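PDB 1C1F: congerin-1 from Conger myriaster, which binds beta-galactosides as a homodimeric lectin of the galectin family, though its physiological role is not yet known. Local coordinates for residues Y87-L92 against L131-L136. Sequence-based numbering, arbitrary orientation.
Residue 136 of segment 131-136 comes from a tag, linker or insertion.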
loop_
_atom_site.group_PDB
_atom_site.type_symbol
_atom_site.label_atom_id
_atom_site.label_comp_id
_atom_site.label_asym_id
_atom_site.label_seq_id
_atom_site.Cartn_x
_atom_site.Cartn_y
_atom_site.Cartn_z
ATOM N N TYR A 87 -3.992 12.531 -12.650
ATOM C CA TYR A 87 -4.214 11.427 -11.731
ATOM C C TYR A 87 -4.592 10.190 -12.524
ATOM O O TYR A 87 -5.347 10.305 -13.494
ATOM C CB TYR A 87 -5.342 11.757 -10.765
ATOM C CG TYR A 87 -5.603 10.626 -9.787
ATOM C CD1 TYR A 87 -4.681 10.429 -8.755
ATOM C CD2 TYR A 87 -6.721 9.800 -9.936
ATOM C CE1 TYR A 87 -4.848 9.371 -7.876
ATOM C CE2 TYR A 87 -6.888 8.731 -9.046
ATOM C CZ TYR A 87 -5.944 8.549 -8.021
ATOM O OH TYR A 87 -6.009 7.531 -7.110
ATOM N N PHE A 88 -4.103 9.014 -12.186
ATOM C CA PHE A 88 -4.488 7.801 -12.876
ATOM C C PHE A 88 -4.809 6.753 -11.807
ATOM O O PHE A 88 -4.407 6.876 -10.647
ATOM C CB PHE A 88 -3.328 7.294 -13.786
ATOM C CG PHE A 88 -2.129 6.771 -13.021
ATOM C CD1 PHE A 88 -1.099 7.641 -12.649
ATOM C CD2 PHE A 88 -2.061 5.415 -12.652
ATOM C CE1 PHE A 88 -0.033 7.155 -11.898
ATOM C CE2 PHE A 88 -0.992 4.946 -11.898
ATOM C CZ PHE A 88 0.023 5.817 -11.509
ATOM N N GLU A 89 -5.492 5.712 -12.250
ATOM C CA GLU A 89 -5.752 4.527 -11.461
ATOM C C GLU A 89 -5.825 3.355 -12.427
ATOM O O GLU A 89 -6.457 3.391 -13.498
ATOM C CB GLU A 89 -7.071 4.575 -10.707
ATOM C CG GLU A 89 -6.938 5.196 -9.327
ATOM C CD GLU A 89 -8.265 5.333 -8.557
ATOM O OE1 GLU A 89 -9.275 4.800 -8.964
ATOM O OE2 GLU A 89 -8.360 5.972 -7.510
ATOM N N ILE A 90 -5.137 2.298 -12.060
ATOM C CA ILE A 90 -5.102 1.069 -12.832
ATOM C C ILE A 90 -5.414 -0.047 -11.836
ATOM O O ILE A 90 -4.819 -0.088 -10.750
ATOM C CB ILE A 90 -3.681 0.876 -13.443
ATOM C CG1 ILE A 90 -3.326 2.055 -14.344
ATOM C CG2 ILE A 90 -3.645 -0.446 -14.207
ATOM C CD1 ILE A 90 -1.903 2.034 -14.944
ATOM N N THR A 91 -6.337 -0.939 -12.174
ATOM C CA THR A 91 -6.658 -2.088 -11.348
ATOM C C THR A 91 -6.212 -3.353 -12.045
ATOM O O THR A 91 -6.536 -3.588 -13.215
ATOM C CB THR A 91 -8.167 -2.174 -11.069
ATOM O OG1 THR A 91 -8.526 -0.920 -10.502
ATOM C CG2 THR A 91 -8.545 -3.340 -10.157
ATOM N N LEU A 92 -5.487 -4.171 -11.309
ATOM C CA LEU A 92 -4.963 -5.439 -11.749
ATOM C C LEU A 92 -5.593 -6.561 -10.935
ATOM O O LEU A 92 -5.797 -6.441 -9.731
ATOM C CB LEU A 92 -3.447 -5.541 -11.536
ATOM C CG LEU A 92 -2.548 -4.398 -11.938
ATOM C CD1 LEU A 92 -1.125 -4.717 -11.516
ATOM C CD2 LEU A 92 -2.663 -4.172 -13.438
ATOM N N LEU A 131 3.602 7.264 -7.264
ATOM C CA LEU A 131 2.596 6.407 -6.681
ATOM C C LEU A 131 2.076 7.079 -5.410
ATOM O O LEU A 131 2.890 7.518 -4.608
ATOM C CB LEU A 131 3.215 5.057 -6.368
ATOM C CG LEU A 131 2.255 3.987 -5.819
ATOM C CD1 LEU A 131 1.183 3.658 -6.850
ATOM C CD2 LEU A 131 3.042 2.725 -5.489
ATOM N N THR A 132 0.772 7.181 -5.231
ATOM C CA THR A 132 0.280 7.790 -4.011
ATOM C C THR A 132 -0.685 6.835 -3.294
ATOM O O THR A 132 -0.932 6.971 -2.099
ATOM C CB THR A 132 -0.435 9.129 -4.326
ATOM O OG1 THR A 132 -1.476 8.842 -5.260
ATOM C CG2 THR A 132 0.498 10.183 -4.914
ATOM N N LEU A 133 -1.294 5.855 -3.973
ATOM C CA LEU A 133 -2.243 4.954 -3.309
ATOM C C LEU A 133 -2.208 3.540 -3.855
ATOM O O LEU A 133 -1.991 3.285 -5.053
ATOM C CB LEU A 133 -3.728 5.471 -3.410
ATOM C CG LEU A 133 -4.744 5.296 -4.578
ATOM C CD1 LEU A 133 -5.412 3.942 -4.658
ATOM C CD2 LEU A 133 -5.902 6.212 -4.277
ATOM N N VAL A 134 -2.443 2.627 -2.908
ATOM C CA VAL A 134 -2.551 1.227 -3.205
ATOM C C VAL A 134 -3.804 0.779 -2.452
ATOM O O VAL A 134 -3.980 1.064 -1.267
ATOM C CB VAL A 134 -1.291 0.486 -2.713
ATOM C CG1 VAL A 134 -1.390 -0.957 -3.145
ATOM C CG2 VAL A 134 -0.022 1.040 -3.355
ATOM N N LYS A 135 -4.698 0.137 -3.176
ATOM C CA LYS A 135 -5.966 -0.356 -2.667
ATOM C C LYS A 135 -6.069 -1.841 -2.997
ATOM O O LYS A 135 -5.699 -2.263 -4.104
ATOM C CB LYS A 135 -7.048 0.474 -3.338
ATOM C CG LYS A 135 -8.488 0.349 -2.889
ATOM C CD LYS A 135 -9.455 1.086 -3.835
ATOM C CE LYS A 135 -9.309 2.617 -3.910
ATOM N NZ LYS A 135 -10.296 3.218 -4.813
ATOM N N LEU A 136 -6.499 -2.699 -2.079
ATOM C CA LEU A 136 -6.617 -4.098 -2.400
ATOM C C LEU A 136 -7.996 -4.500 -1.895
ATOM O O LEU A 136 -8.372 -4.140 -0.781
ATOM C CB LEU A 136 -5.546 -4.919 -1.704
ATOM C CG LEU A 136 -5.523 -6.391 -2.127
ATOM C CD1 LEU A 136 -4.765 -6.524 -3.432
ATOM C CD2 LEU A 136 -4.872 -7.240 -1.054
#
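The hydroxyl of Tyr-87 presses on an aliphatic side chain: its OH sits 3.1 Å from CD2 of Leu-133, tight for an oxygen against a methyl, with CG of the same leucine also close by. Tyr-87 reaches that far because its CG stands anti to the backbone N (chi1 -180°), which lets the ring slant forward and across, over strand 18-24, toward Leu-133; the leucine side chain crosses it at about a right angle and meets the ring at its edge. Thr-132 OG1 lies near that edge too, 4.3 Å from Tyr-87 CE1, while making a weak hydrogen bond to the carbonyl of Gly-21. The tyrosine hydroxyl is held from its own strand, donating to Glu-89 OE2 at 2.8 Å and using the anti lone pair of the carboxylate. OE2 in turn lies 4.1 Å from Leu-133 CD2 and 4.3 Å from Lys-135 NZ, so the lysine is too far for a salt bridge but may still steady the negative charge.

Strands 87-92 and 131-136 are not direct neighbours. They run in roughly the same direction, inclined by 32°, their axes 9.2 Å apart at the closest, and strand 18-24 is hydrogen-bonded between them, antiparallel to both. Thr-132 and Leu-133 together face Gly-21 in a classic beta bulge. On its outer edge the strand pairs, through Leu-133 to Lys-135, antiparallel with a strand of the second subunit. Side chains of next-but-one strands thus meet over the intervening strand 18-24, on the five-stranded sheet of the galectin beta-sandwich that continues across the dimer interface.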